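Side-chain contacts in chitinase A (Cycas revoluta, PDB 4MNK), which probably hydrolyses chitin, as a family 18 glycoside hydrolase built on a TIM barrel, and binds N-acetylglucosamine chains: residues L5-W10 and L184-V189; V45-G50 and T71-G76; A87-D92 and V132-E137; S102-A107 and T139-E144; L156-Y161 and Q178-G183. One frame throughout, in Å; residues are numbered along the deposited sequence. Where two conformers were deposited one is given.

The five contacts run from the inside of the TIM barrel to its coat of helices. Contact 1 lies deepest, its centre about 8 Å from the centre of the chain, where two strands that are not neighbours face each other with aromatic and amide groups. Contacts 2 and 5 belong to the outward side of strands 70-77 and 155-161, the first under a loop, the second under a short helix, and contact 5 also reaches a sugar pocket. Contacts 3 and 4 lie farthest out, about 21 and 22 Å from the centre, and share helix 125-149; contact 3 rests on leucine methyls and an asparagine oxygen, contact 4 on isoleucine and alanine carbons.

Contact 1. Residues L5-W10 and L184-V189; sequences LKVGFW and LDWVNV
Leu5 lays its two methyls over the indole of Trp186, and this apolar meeting carries most of the contact. Leu5 CD1 makes a CH-pi contact, 4.0 Å from the centroid of the Trp186 six-membered ring and displaced toward its rim. CD2 of Leu5 reaches farther along the same ring, 3.8 Å from Trp186 CZ3. Val7 adds CG2 at 4.2 Å from Trp186 CZ2. With CG between the backbone N and the carbonyl carbon (chi1 70°), the Trp186 indole is swung toward strand 5-11, where Leu5 and Val7 meet it.

Polar groups take over toward the sugar-binding end. Trp186 NE1 donates to Asn188 OD1 over 3.0 Å; the bond is bent, 130° at the hydrogen, with the acceptor lying in the indole plane. This helps fix the rotation of the Asn188 amide, whose ND2 bonds to Tyr32 OH. The same ND2 stands at the rim of the Phe9 ring, 3.7 Å from CZ, with amide and ring planes nearly perpendicular.

No backbone bond joins the strands, which approach at 59° with their axes 10.6 Å apart. Inward-pointing residues meeting across the interior in this way form the core of a TIM barrel, here between its first and sixth strands.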
# COMPACT_ATOMS: atom_id res chain seq x y z
N LEU A 5 1.53 5.41 13.53
CA LEU A 5 2.07 4.40 12.63
C LEU A 5 2.71 5.05 11.41
O LEU A 5 2.07 5.81 10.69
CB LEU A 5 0.98 3.41 12.22
CG LEU A 5 0.29 2.65 13.36
CD1 LEU A 5 -1.05 2.08 12.93
CD2 LEU A 5 1.18 1.54 13.91
N LYS A 6 4.00 4.77 11.22
CA LYS A 6 4.75 5.27 10.07
C LYS A 6 5.22 4.06 9.29
O LYS A 6 6.20 3.40 9.67
CB LYS A 6 5.93 6.13 10.54
CG LYS A 6 5.52 7.32 11.41
CD LYS A 6 6.73 8.09 11.90
CE LYS A 6 6.32 9.35 12.65
NZ LYS A 6 7.48 10.03 13.29
N VAL A 7 4.51 3.75 8.21
CA VAL A 7 4.63 2.45 7.57
C VAL A 7 5.27 2.56 6.19
O VAL A 7 4.98 3.49 5.43
CB VAL A 7 3.24 1.77 7.47
CG1 VAL A 7 3.32 0.42 6.80
CG2 VAL A 7 2.62 1.61 8.85
N GLY A 8 6.16 1.62 5.87
CA GLY A 8 6.78 1.56 4.55
C GLY A 8 6.79 0.16 3.98
O GLY A 8 7.02 -0.80 4.71
N PHE A 9 6.53 0.05 2.68
CA PHE A 9 6.58 -1.23 1.98
C PHE A 9 7.85 -1.34 1.16
O PHE A 9 8.16 -0.46 0.36
CB PHE A 9 5.38 -1.35 1.03
CG PHE A 9 4.10 -1.70 1.71
CD1 PHE A 9 3.34 -0.72 2.34
CD2 PHE A 9 3.63 -3.01 1.72
CE1 PHE A 9 2.14 -1.04 2.98
CE2 PHE A 9 2.43 -3.34 2.35
CZ PHE A 9 1.69 -2.35 2.98
N TRP A 10 8.58 -2.44 1.36
CA TRP A 10 9.76 -2.76 0.55
C TRP A 10 9.46 -3.96 -0.33
O TRP A 10 9.19 -5.05 0.18
CB TRP A 10 10.98 -3.05 1.43
CG TRP A 10 12.19 -3.38 0.60
CD1 TRP A 10 13.00 -2.49 -0.05
CD2 TRP A 10 12.71 -4.68 0.30
NE1 TRP A 10 14.00 -3.15 -0.72
CE2 TRP A 10 13.85 -4.50 -0.53
CE3 TRP A 10 12.34 -5.99 0.65
CZ2 TRP A 10 14.61 -5.57 -1.01
CZ3 TRP A 10 13.10 -7.05 0.17
CH2 TRP A 10 14.22 -6.83 -0.64
N LEU A 184 -8.31 -7.21 13.10
CA LEU A 184 -7.07 -6.65 12.56
C LEU A 184 -6.55 -5.49 13.39
O LEU A 184 -7.32 -4.77 14.03
CB LEU A 184 -7.27 -6.17 11.12
CG LEU A 184 -7.19 -7.19 9.98
CD1 LEU A 184 -8.37 -8.14 9.96
CD2 LEU A 184 -7.08 -6.48 8.66
N ASP A 185 -5.24 -5.28 13.34
CA ASP A 185 -4.62 -4.17 14.04
C ASP A 185 -4.83 -2.85 13.31
O ASP A 185 -5.03 -1.81 13.95
CB ASP A 185 -3.15 -4.46 14.28
CG ASP A 185 -2.96 -5.63 15.21
OD1 ASP A 185 -3.10 -5.44 16.44
OD2 ASP A 185 -2.70 -6.75 14.72
N TRP A 186 -4.78 -2.89 11.99
CA TRP A 186 -5.16 -1.76 11.14
C TRP A 186 -5.32 -2.20 9.70
O TRP A 186 -5.00 -3.34 9.36
CB TRP A 186 -4.16 -0.60 11.26
CG TRP A 186 -2.79 -0.83 10.66
CD1 TRP A 186 -2.42 -0.65 9.35
CD2 TRP A 186 -1.61 -1.23 11.36
NE1 TRP A 186 -1.08 -0.92 9.19
CE2 TRP A 186 -0.56 -1.28 10.41
CE3 TRP A 186 -1.33 -1.56 12.69
CZ2 TRP A 186 0.74 -1.66 10.76
CZ3 TRP A 186 -0.04 -1.93 13.03
CH2 TRP A 186 0.98 -1.98 12.07
N VAL A 187 -5.83 -1.30 8.86
CA VAL A 187 -5.86 -1.51 7.42
C VAL A 187 -5.08 -0.42 6.72
O VAL A 187 -5.03 0.73 7.17
CB VAL A 187 -7.31 -1.60 6.85
CG1 VAL A 187 -8.04 -2.80 7.42
CG2 VAL A 187 -8.09 -0.30 7.08
N ASN A 188 -4.46 -0.80 5.61
CA ASN A 188 -3.67 0.10 4.79
C ASN A 188 -4.52 0.57 3.62
O ASN A 188 -4.78 -0.19 2.68
CB ASN A 188 -2.39 -0.60 4.34
CG ASN A 188 -1.48 -0.96 5.50
OD1 ASN A 188 -1.19 -0.12 6.35
ND2 ASN A 188 -1.02 -2.21 5.54
N VAL A 189 -4.97 1.81 3.70
CA VAL A 189 -5.89 2.38 2.72
C VAL A 189 -5.12 2.85 1.49
O VAL A 189 -4.32 3.78 1.57
CB VAL A 189 -6.71 3.55 3.32
CG1 VAL A 189 -7.71 4.08 2.30
CG2 VAL A 189 -7.43 3.12 4.59

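Contact 2. Residues V45-G50 and T71-G76; sequences VRVPPG and TLISIG
Val45 has the largest share of this interface, and one methyl does the work. Its CG1, held anti to the backbone N (chi1 177°), settles against the side chain of Ile75, with CG1 and CD1 of that isoleucine each 4.0 Å away. Ile75 CG2 is scarcely farther, at 4.1 Å, so the valine methyl rests against both branches of the isoleucine rather than on a single atom. The two side chains cross at about a right angle.

Ile75 lies on strand 70-77, the third parallel strand of the TIM barrel, and with Ile73 it faces outward; Ser74, between them, turns to the interior, where its OG bonds to Asp116 OD2 of the DxDxE signature of family 18. The segment 45-50 has no regular structure and belongs to the connection from strand 30-36 to helix 52-63, so here a loop is laid over the outer side of the barrel wall.

Val47 makes the second meeting, again nearly perpendicular. Ile73 stretches out, CG1 anti to its backbone N (chi1 -177°) and CD1 extended beyond it, until CD1 stands 3.7 Å from Val47 CG1. Tyr110 and Ala55, from helices 93-110 and 52-63, also touch Val47. Arg46, between the two valines, is turned away from the strand; its NE forms a salt bridge with Glu37 OE1.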
# COMPACT_ATOMS: atom_id res chain seq x y z
N VAL A 45 1.97 -21.20 2.17
CA VAL A 45 2.49 -19.86 1.91
C VAL A 45 4.00 -19.81 2.10
O VAL A 45 4.54 -20.42 3.02
CB VAL A 45 1.76 -18.81 2.79
CG1 VAL A 45 2.33 -17.41 2.59
CG2 VAL A 45 0.28 -18.81 2.49
N ARG A 46 4.68 -19.09 1.21
CA ARG A 46 6.14 -19.06 1.18
C ARG A 46 6.63 -17.79 0.48
O ARG A 46 5.90 -17.19 -0.31
CB ARG A 46 6.68 -20.29 0.44
CG ARG A 46 6.26 -20.34 -1.02
CD ARG A 46 6.76 -21.59 -1.72
NE ARG A 46 6.55 -21.50 -3.16
CZ ARG A 46 6.81 -22.48 -4.02
NH1 ARG A 46 6.58 -22.29 -5.31
NH2 ARG A 46 7.28 -23.64 -3.60
N VAL A 47 7.87 -17.39 0.74
CA VAL A 47 8.48 -16.39 -0.14
C VAL A 47 8.88 -17.11 -1.43
O VAL A 47 9.12 -18.32 -1.40
CB VAL A 47 9.68 -15.64 0.50
CG1 VAL A 47 9.21 -14.77 1.65
CG2 VAL A 47 10.77 -16.61 0.95
N PRO A 48 8.92 -16.38 -2.56
CA PRO A 48 9.35 -17.02 -3.80
C PRO A 48 10.64 -17.81 -3.59
O PRO A 48 11.62 -17.25 -3.07
CB PRO A 48 9.58 -15.82 -4.73
CG PRO A 48 8.59 -14.80 -4.26
CD PRO A 48 8.48 -14.99 -2.78
N PRO A 49 10.64 -19.12 -3.92
CA PRO A 49 11.86 -19.91 -3.77
C PRO A 49 13.07 -19.22 -4.41
O PRO A 49 12.96 -18.67 -5.50
CB PRO A 49 11.51 -21.22 -4.49
CG PRO A 49 10.06 -21.36 -4.24
CD PRO A 49 9.50 -19.96 -4.34
N GLY A 50 14.19 -19.25 -3.70
CA GLY A 50 15.38 -18.52 -4.11
C GLY A 50 15.59 -17.21 -3.36
O GLY A 50 16.69 -16.67 -3.36
N THR A 71 8.47 -5.34 11.84
CA THR A 71 8.27 -5.76 10.46
C THR A 71 7.06 -6.67 10.29
O THR A 71 6.65 -7.36 11.23
CB THR A 71 9.51 -6.47 9.89
OG1 THR A 71 9.75 -7.65 10.65
CG2 THR A 71 10.73 -5.56 9.91
N LEU A 72 6.49 -6.64 9.10
CA LEU A 72 5.42 -7.54 8.71
C LEU A 72 5.74 -8.09 7.34
O LEU A 72 6.44 -7.46 6.55
CB LEU A 72 4.06 -6.83 8.69
CG LEU A 72 3.46 -6.34 10.02
CD1 LEU A 72 4.01 -4.98 10.44
CD2 LEU A 72 1.94 -6.30 9.95
N ILE A 73 5.24 -9.29 7.06
CA ILE A 73 5.36 -9.85 5.72
C ILE A 73 3.99 -9.86 5.06
O ILE A 73 3.01 -10.34 5.63
CB ILE A 73 6.07 -11.24 5.73
CG1 ILE A 73 6.25 -11.76 4.30
CG2 ILE A 73 5.35 -12.23 6.64
CD1 ILE A 73 7.33 -12.82 4.16
N SER A 74 3.92 -9.26 3.87
CA SER A 74 2.67 -9.16 3.12
C SER A 74 2.52 -10.32 2.15
O SER A 74 3.46 -10.66 1.42
CB SER A 74 2.60 -7.81 2.39
OG SER A 74 1.37 -7.66 1.70
N ILE A 75 1.34 -10.91 2.15
CA ILE A 75 1.03 -12.07 1.32
C ILE A 75 0.10 -11.65 0.19
O ILE A 75 -0.96 -11.06 0.43
CB ILE A 75 0.34 -13.18 2.16
CG1 ILE A 75 1.26 -13.62 3.30
CG2 ILE A 75 -0.06 -14.36 1.27
CD1 ILE A 75 0.53 -14.33 4.44
N GLY A 76 0.51 -11.94 -1.04
CA GLY A 76 -0.31 -11.68 -2.21
C GLY A 76 0.25 -10.59 -3.09
O GLY A 76 1.33 -10.74 -3.66

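Contact 3. Residues A87-D92 and V132-E137; sequences AKLNSD and VKLVSE
Leu89 comes first along the segment and reaches Leu134 with one methyl: Leu89 CD2 lies 4.1 Å from Leu134 CD1, a light apolar touch between two side chains that cross nearly at right angles. Asp92 N bonds to Leu89 O over 3.1 Å.

Asn90 follows and makes the closer meeting. Its amide oxygen settles into the side chain of Leu134, with OD1 3.3 Å from CD2 and 3.6 Å from CB of that leucine; CG and CD1 of Leu134 are also within 3.8 Å of the oxygen. There is no hydrogen bond here: a polar atom rests on aliphatic carbon. Leu134 offers this surface because its CG is anti to the backbone N (chi1 -177°), which carries CG and the methyls beyond it toward Asn90 and Leu89. An alanine at Leu134 would keep the CB beside Asn90 OD1 but is likely to leave a gap where the two methyls had been, with Leu89 CD2 without its neighbour on helix 125-149.

Asp92 closes the segment as the N-cap of the next helix, its OD2 bonded to Ala95 N. That helix, 93-110, ties both partners together: Phe99 touches Leu89 and Leu134 alike, while Arg96 bonds to Asn90 O through NH1 and forms a salt bridge to Glu137 OE1 through NE. The C-terminal part of helix 80-90 is thus joined to helices 93-110 and 125-149 in the outer helical layer of the TIM barrel, and on another side of the latter helix Phe179 of helix 177-183 packs against Val132 and Val135.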
# COMPACT_ATOMS: atom_id res chain seq x y z
N ALA A 87 -9.30 -16.23 -4.47
CA ALA A 87 -10.67 -16.69 -4.74
C ALA A 87 -10.78 -18.21 -4.67
O ALA A 87 -11.74 -18.74 -4.12
CB ALA A 87 -11.15 -16.16 -6.09
N LYS A 88 -9.78 -18.91 -5.21
CA LYS A 88 -9.74 -20.38 -5.13
C LYS A 88 -9.56 -20.84 -3.68
O LYS A 88 -10.27 -21.72 -3.20
CB LYS A 88 -8.61 -20.94 -5.99
CG LYS A 88 -8.91 -20.93 -7.49
CD LYS A 88 -7.82 -21.63 -8.29
CE LYS A 88 -6.56 -20.78 -8.41
NZ LYS A 88 -5.52 -21.43 -9.25
N LEU A 89 -8.60 -20.22 -3.00
CA LEU A 89 -8.30 -20.52 -1.61
C LEU A 89 -9.51 -20.38 -0.70
O LEU A 89 -9.83 -21.30 0.06
CB LEU A 89 -7.19 -19.58 -1.11
CG LEU A 89 -6.96 -19.47 0.40
CD1 LEU A 89 -6.48 -20.79 0.98
CD2 LEU A 89 -5.97 -18.36 0.69
N ASN A 90 -10.18 -19.24 -0.78
CA ASN A 90 -11.17 -18.87 0.23
C ASN A 90 -12.44 -19.71 0.19
O ASN A 90 -13.18 -19.77 1.16
CB ASN A 90 -11.48 -17.37 0.16
CG ASN A 90 -10.27 -16.51 0.49
OD1 ASN A 90 -9.31 -16.97 1.10
ND2 ASN A 90 -10.33 -15.24 0.10
N SER A 91 -12.67 -20.38 -0.94
CA SER A 91 -13.84 -21.25 -1.12
C SER A 91 -13.62 -22.67 -0.59
O SER A 91 -14.56 -23.47 -0.53
CB SER A 91 -14.23 -21.29 -2.60
OG SER A 91 -15.45 -21.98 -2.80
N ASP A 92 -12.38 -22.98 -0.20
CA ASP A 92 -11.97 -24.33 0.17
C ASP A 92 -11.51 -24.34 1.63
O ASP A 92 -10.42 -23.86 1.95
CB ASP A 92 -10.84 -24.76 -0.78
CG ASP A 92 -10.37 -26.20 -0.58
OD1 ASP A 92 -9.87 -26.77 -1.57
OD2 ASP A 92 -10.46 -26.75 0.54
N VAL A 132 -14.04 -13.24 4.51
CA VAL A 132 -14.44 -13.17 5.92
C VAL A 132 -14.10 -14.47 6.66
O VAL A 132 -13.57 -14.44 7.77
CB VAL A 132 -15.95 -12.81 6.06
CG1 VAL A 132 -16.51 -13.20 7.43
CG2 VAL A 132 -16.17 -11.32 5.80
N LYS A 133 -14.39 -15.62 6.03
CA LYS A 133 -14.07 -16.92 6.62
C LYS A 133 -12.56 -17.06 6.85
O LYS A 133 -12.13 -17.43 7.93
CB LYS A 133 -14.57 -18.07 5.74
CG LYS A 133 -16.09 -18.13 5.58
CD LYS A 133 -16.49 -19.27 4.64
CE LYS A 133 -17.94 -19.15 4.20
NZ LYS A 133 -18.31 -20.24 3.25
N LEU A 134 -11.77 -16.74 5.82
CA LEU A 134 -10.31 -16.82 5.93
C LEU A 134 -9.77 -15.96 7.06
O LEU A 134 -9.00 -16.42 7.90
CB LEU A 134 -9.63 -16.43 4.61
CG LEU A 134 -8.10 -16.55 4.59
CD1 LEU A 134 -7.68 -18.00 4.36
CD2 LEU A 134 -7.49 -15.62 3.55
N VAL A 135 -10.19 -14.69 7.07
CA VAL A 135 -9.67 -13.73 8.04
C VAL A 135 -10.09 -14.06 9.47
O VAL A 135 -9.30 -13.94 10.40
CB VAL A 135 -10.03 -12.27 7.65
CG1 VAL A 135 -9.60 -11.29 8.72
CG2 VAL A 135 -9.37 -11.91 6.32
N SER A 136 -11.33 -14.52 9.64
CA SER A 136 -11.81 -14.92 10.96
C SER A 136 -10.97 -16.08 11.51
O SER A 136 -10.56 -16.08 12.67
CB SER A 136 -13.29 -15.29 10.93
OG SER A 136 -13.76 -15.60 12.23
N GLU A 137 -10.71 -17.07 10.64
CA GLU A 137 -9.88 -18.22 11.00
C GLU A 137 -8.44 -17.82 11.30
O GLU A 137 -7.81 -18.34 12.23
CB GLU A 137 -9.96 -19.29 9.90
CG GLU A 137 -11.33 -19.98 9.84
CD GLU A 137 -11.65 -20.60 8.48
OE1 GLU A 137 -10.76 -20.71 7.62
OE2 GLU A 137 -12.83 -20.99 8.28

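Contact 4. Residues S102-A107 and T139-E144; sequences SSIALA and TAAIRE
Ile104 bridges two consecutive outer helices of the TIM barrel, reaching from helix 93-110 to Ala141 and Ile142 on helix 125-149. These helices come after the third and fourth parallel strands, and the contact is part of the helical coat around the barrel.

The apolar meetings are few and centred on one methyl. Ile104 CD1 lies 3.5 Å from Ala141 CB, a snug fit that the small alanine allows. On the neighbouring residue, Ile142 presents its CG1, 4.0 Å from Ile104 CG1, and the two isoleucines cross obliquely. In Ile104 the CG1 branch is anti to the carbonyl carbon (chi1 -69°) and runs on extended, which carries CD1 across to helix 125-149. Inward of them, Ile142 also touches Leu156 of strand 155-161, while Ile104 touches Leu154 just before that strand.

No hydrogen bond crosses between the two segments, and the hydroxyls of Ser102 and Thr139 find partners outside them. Ser102 OG bonds to Val45 N and so ties helix 93-110 to the loop before helix 52-63, and Thr139 OG1 bonds to Val135 O one turn back in its own helix.

Backbone contact completes the meeting. The tip of Ile104 comes right down on the peptide that links its two partners, with CD1 3.6 Å from Ala141 C and 3.7 Å from Ile142 N.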
# COMPACT_ATOMS: atom_id res chain seq x y z
N SER A 102 0.38 -22.19 7.61
CA SER A 102 1.64 -21.88 6.94
C SER A 102 2.03 -20.39 7.00
O SER A 102 3.21 -20.07 7.06
CB SER A 102 1.65 -22.38 5.49
OG SER A 102 0.68 -21.71 4.71
N SER A 103 1.04 -19.50 7.00
CA SER A 103 1.31 -18.07 7.07
C SER A 103 1.87 -17.67 8.44
O SER A 103 2.82 -16.89 8.52
CB SER A 103 0.07 -17.24 6.73
OG SER A 103 -0.97 -17.47 7.65
N ILE A 104 1.28 -18.21 9.50
CA ILE A 104 1.76 -17.97 10.86
C ILE A 104 3.18 -18.53 11.01
O ILE A 104 4.06 -17.85 11.54
CB ILE A 104 0.79 -18.55 11.90
CG1 ILE A 104 -0.51 -17.74 11.91
CG2 ILE A 104 1.42 -18.58 13.29
CD1 ILE A 104 -1.67 -18.42 12.59
N ALA A 105 3.39 -19.75 10.51
CA ALA A 105 4.71 -20.38 10.55
C ALA A 105 5.75 -19.57 9.78
O ALA A 105 6.89 -19.46 10.22
CB ALA A 105 4.63 -21.81 10.01
N LEU A 106 5.35 -19.02 8.65
CA LEU A 106 6.24 -18.20 7.82
C LEU A 106 6.72 -16.95 8.54
O LEU A 106 7.92 -16.64 8.53
CB LEU A 106 5.54 -17.83 6.51
CG LEU A 106 6.41 -17.19 5.43
CD1 LEU A 106 7.27 -18.24 4.75
CD2 LEU A 106 5.53 -16.51 4.40
N ALA A 107 5.79 -16.23 9.17
CA ALA A 107 6.15 -15.02 9.90
C ALA A 107 7.15 -15.33 11.01
O ALA A 107 8.16 -14.64 11.15
CB ALA A 107 4.91 -14.34 10.46
N THR A 139 -7.38 -14.77 12.38
CA THR A 139 -7.40 -14.06 13.66
C THR A 139 -7.36 -15.04 14.85
O THR A 139 -6.57 -14.87 15.77
CB THR A 139 -8.64 -13.14 13.77
OG1 THR A 139 -8.59 -12.15 12.74
CG2 THR A 139 -8.69 -12.44 15.13
N ALA A 140 -8.21 -16.06 14.80
CA ALA A 140 -8.28 -17.07 15.86
C ALA A 140 -6.97 -17.84 16.01
O ALA A 140 -6.49 -18.06 17.12
CB ALA A 140 -9.44 -18.03 15.61
N ALA A 141 -6.38 -18.24 14.88
CA ALA A 141 -5.14 -19.00 14.91
C ALA A 141 -3.96 -18.15 15.40
O ALA A 141 -3.06 -18.66 16.07
CB ALA A 141 -4.84 -19.59 13.55
N ILE A 142 -3.98 -16.86 15.09
CA ILE A 142 -2.97 -15.92 15.58
C ILE A 142 -3.03 -15.83 17.11
O ILE A 142 -2.00 -15.88 17.79
CB ILE A 142 -3.10 -14.53 14.90
CG1 ILE A 142 -2.48 -14.58 13.50
CG2 ILE A 142 -2.45 -13.43 15.75
CD1 ILE A 142 -2.75 -13.36 12.65
N ARG A 143 -4.24 -15.72 17.65
CA ARG A 143 -4.43 -15.70 19.10
C ARG A 143 -4.02 -17.01 19.76
O ARG A 143 -3.41 -17.01 20.83
CB ARG A 143 -5.87 -15.31 19.46
CG ARG A 143 -6.11 -13.82 19.32
CD ARG A 143 -7.56 -13.43 19.49
NE ARG A 143 -7.73 -11.98 19.37
CZ ARG A 143 -7.57 -11.11 20.37
NH1 ARG A 143 -7.74 -9.82 20.15
NH2 ARG A 143 -7.24 -11.53 21.59
N GLU A 144 -4.33 -18.13 19.11
CA GLU A 144 -3.95 -19.46 19.61
C GLU A 144 -2.43 -19.66 19.63
O GLU A 144 -1.89 -20.22 20.59
CB GLU A 144 -4.65 -20.56 18.80
CG GLU A 144 -4.29 -22.00 19.18
CD GLU A 144 -4.69 -22.40 20.60
OE1 GLU A 144 -5.54 -21.71 21.22
OE2 GLU A 144 -4.15 -23.40 21.11

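Contact 5. Residues L156-Y161 and Q178-G183; sequences LTEAVY and QFIAAG. With NAG (2-acetamido-2-deoxy-beta-D-glucopyranose), chain C.
The glycan-binding pocket reached by Tyr161 lies at the C-terminal part of strand 155-161, whose Leu156 and Glu158 touch Gly183 and Ile180 of helix 177-183. The Tyr161 hydroxyl donates to the acetamido oxygen O7 of a bound NAG, OH to O7 2.6 Å, and O7 lies at the edge of the phenol, in its plane. The Tyr161 ring carbon CE2 is close to the same oxygen, 3.3 Å away. Asp193 O bonds to this sugar too, and Phe167 and Tyr121 meet the Tyr161 ring edge-to-face. A phenylalanine in place of Tyr161 lacks the hydroxyl, and NAG O7 would probably lose this bond and leave the acetamido group freer to turn.

In the barrel, 155-161 is the fifth parallel strand, and helix 177-183 lies in the connection that leads from it to the sixth. The backbone N of Leu156 is held by Asp185 OD2, just past the helix.

Across the contact two light contacts join helix and strand. Glu158 has CG between its backbone N and carbonyl carbon (chi1 81°) and runs extended beyond, bringing OE1 to 3.8 Å from Ile180 CD1; the two side chains cross nearly at right angles. An acetate ion, probably from the crystallisation liquor, lies beside this glutamate side chain, nearest atoms about 3 Å apart. Nearer the start of the strand, Leu156 CD2 rests 3.7 Å from the carbonyl O of Gly183. That oxygen is also hydrogen-bonded with Thr139 OG1 of helix 125-149, whose side chain touches Leu156 as well.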
# COMPACT_ATOMS: atom_id res chain seq x y z
N LEU A 156 -1.78 -8.29 12.52
CA LEU A 156 -2.50 -8.65 11.31
C LEU A 156 -3.08 -7.41 10.67
O LEU A 156 -3.86 -6.68 11.30
CB LEU A 156 -3.61 -9.67 11.60
CG LEU A 156 -4.41 -10.14 10.38
CD1 LEU A 156 -3.53 -10.88 9.38
CD2 LEU A 156 -5.60 -10.98 10.80
N THR A 157 -2.70 -7.16 9.43
CA THR A 157 -3.22 -6.03 8.67
C THR A 157 -3.67 -6.50 7.30
O THR A 157 -3.42 -7.65 6.91
CB THR A 157 -2.18 -4.88 8.55
OG1 THR A 157 -1.06 -5.30 7.76
CG2 THR A 157 -1.69 -4.45 9.92
N GLU A 158 -4.37 -5.64 6.57
CA GLU A 158 -4.69 -5.92 5.18
C GLU A 158 -4.74 -4.63 4.37
O GLU A 158 -5.02 -3.56 4.91
CB GLU A 158 -6.01 -6.69 5.05
CG GLU A 158 -7.25 -5.80 5.12
CD GLU A 158 -8.55 -6.58 5.14
OE1 GLU A 158 -9.57 -6.00 4.70
OE2 GLU A 158 -8.56 -7.74 5.59
N ALA A 159 -4.47 -4.76 3.08
CA ALA A 159 -4.65 -3.67 2.14
C ALA A 159 -6.14 -3.54 1.82
O ALA A 159 -6.83 -4.54 1.64
CB ALA A 159 -3.87 -3.93 0.87
N VAL A 160 -6.62 -2.30 1.78
CA VAL A 160 -7.99 -2.04 1.36
C VAL A 160 -8.02 -1.00 0.25
O VAL A 160 -7.15 -0.13 0.15
CB VAL A 160 -8.93 -1.62 2.54
CG1 VAL A 160 -9.02 -2.73 3.58
CG2 VAL A 160 -8.50 -0.31 3.18
N TYR A 161 -9.04 -1.12 -0.60
CA TYR A 161 -9.39 -0.13 -1.60
C TYR A 161 -9.54 1.23 -0.92
O TYR A 161 -9.77 1.30 0.29
CB TYR A 161 -10.70 -0.56 -2.26
CG TYR A 161 -11.13 0.20 -3.49
CD1 TYR A 161 -12.37 0.85 -3.53
CD2 TYR A 161 -10.33 0.26 -4.63
CE1 TYR A 161 -12.79 1.53 -4.66
CE2 TYR A 161 -10.74 0.95 -5.77
CZ TYR A 161 -11.97 1.58 -5.77
OH TYR A 161 -12.40 2.27 -6.88
N GLN A 178 -16.71 -3.35 11.29
CA GLN A 178 -16.71 -3.85 12.66
C GLN A 178 -15.92 -5.16 12.75
O GLN A 178 -15.11 -5.35 13.66
CB GLN A 178 -18.14 -4.03 13.17
CG GLN A 178 -18.23 -4.39 14.64
CD GLN A 178 -19.61 -4.89 15.01
OE1 GLN A 178 -20.05 -5.94 14.56
NE2 GLN A 178 -20.30 -4.12 15.85
N PHE A 179 -16.16 -6.05 11.79
CA PHE A 179 -15.41 -7.29 11.63
C PHE A 179 -13.90 -7.01 11.55
O PHE A 179 -13.11 -7.61 12.28
CB PHE A 179 -15.88 -8.02 10.37
CG PHE A 179 -15.06 -9.23 10.00
CD1 PHE A 179 -15.47 -10.50 10.40
CD2 PHE A 179 -13.90 -9.10 9.24
CE1 PHE A 179 -14.71 -11.62 10.06
CE2 PHE A 179 -13.14 -10.22 8.90
CZ PHE A 179 -13.55 -11.48 9.31
N ILE A 180 -13.53 -6.09 10.67
CA ILE A 180 -12.14 -5.72 10.45
C ILE A 180 -11.50 -5.13 11.71
O ILE A 180 -10.39 -5.51 12.09
CB ILE A 180 -12.00 -4.75 9.26
CG1 ILE A 180 -12.26 -5.48 7.93
CG2 ILE A 180 -10.63 -4.09 9.25
CD1 ILE A 180 -12.42 -4.56 6.73
N ALA A 181 -12.21 -4.21 12.37
CA ALA A 181 -11.70 -3.58 13.59
C ALA A 181 -11.44 -4.58 14.71
O ALA A 181 -10.51 -4.42 15.50
CB ALA A 181 -12.64 -2.48 14.05
N ALA A 182 -12.26 -5.63 14.77
CA ALA A 182 -12.11 -6.65 15.80
C ALA A 182 -10.97 -7.63 15.49
O ALA A 182 -10.26 -8.07 16.40
CB ALA A 182 -13.41 -7.40 16.00
N GLY A 183 -10.78 -7.94 14.21
CA GLY A 183 -9.83 -8.97 13.80
C GLY A 183 -8.43 -8.49 13.44
O GLY A 183 -7.48 -9.27 13.47
C1 NAG C . -9.30 2.71 -12.01
C2 NAG C . -8.59 2.26 -10.74
C3 NAG C . -7.10 1.98 -10.97
C4 NAG C . -6.85 1.14 -12.22
C5 NAG C . -7.68 1.65 -13.40
C6 NAG C . -7.54 0.75 -14.63
C7 NAG C . -9.74 3.19 -8.79
C8 NAG C . -9.77 4.28 -7.76
N2 NAG C . -8.75 3.24 -9.68
O3 NAG C . -6.57 1.34 -9.83
O4 NAG C . -5.48 1.17 -12.54
O5 NAG C . -9.05 1.78 -13.06
O6 NAG C . -8.08 -0.53 -14.37
O7 NAG C . -10.60 2.31 -8.79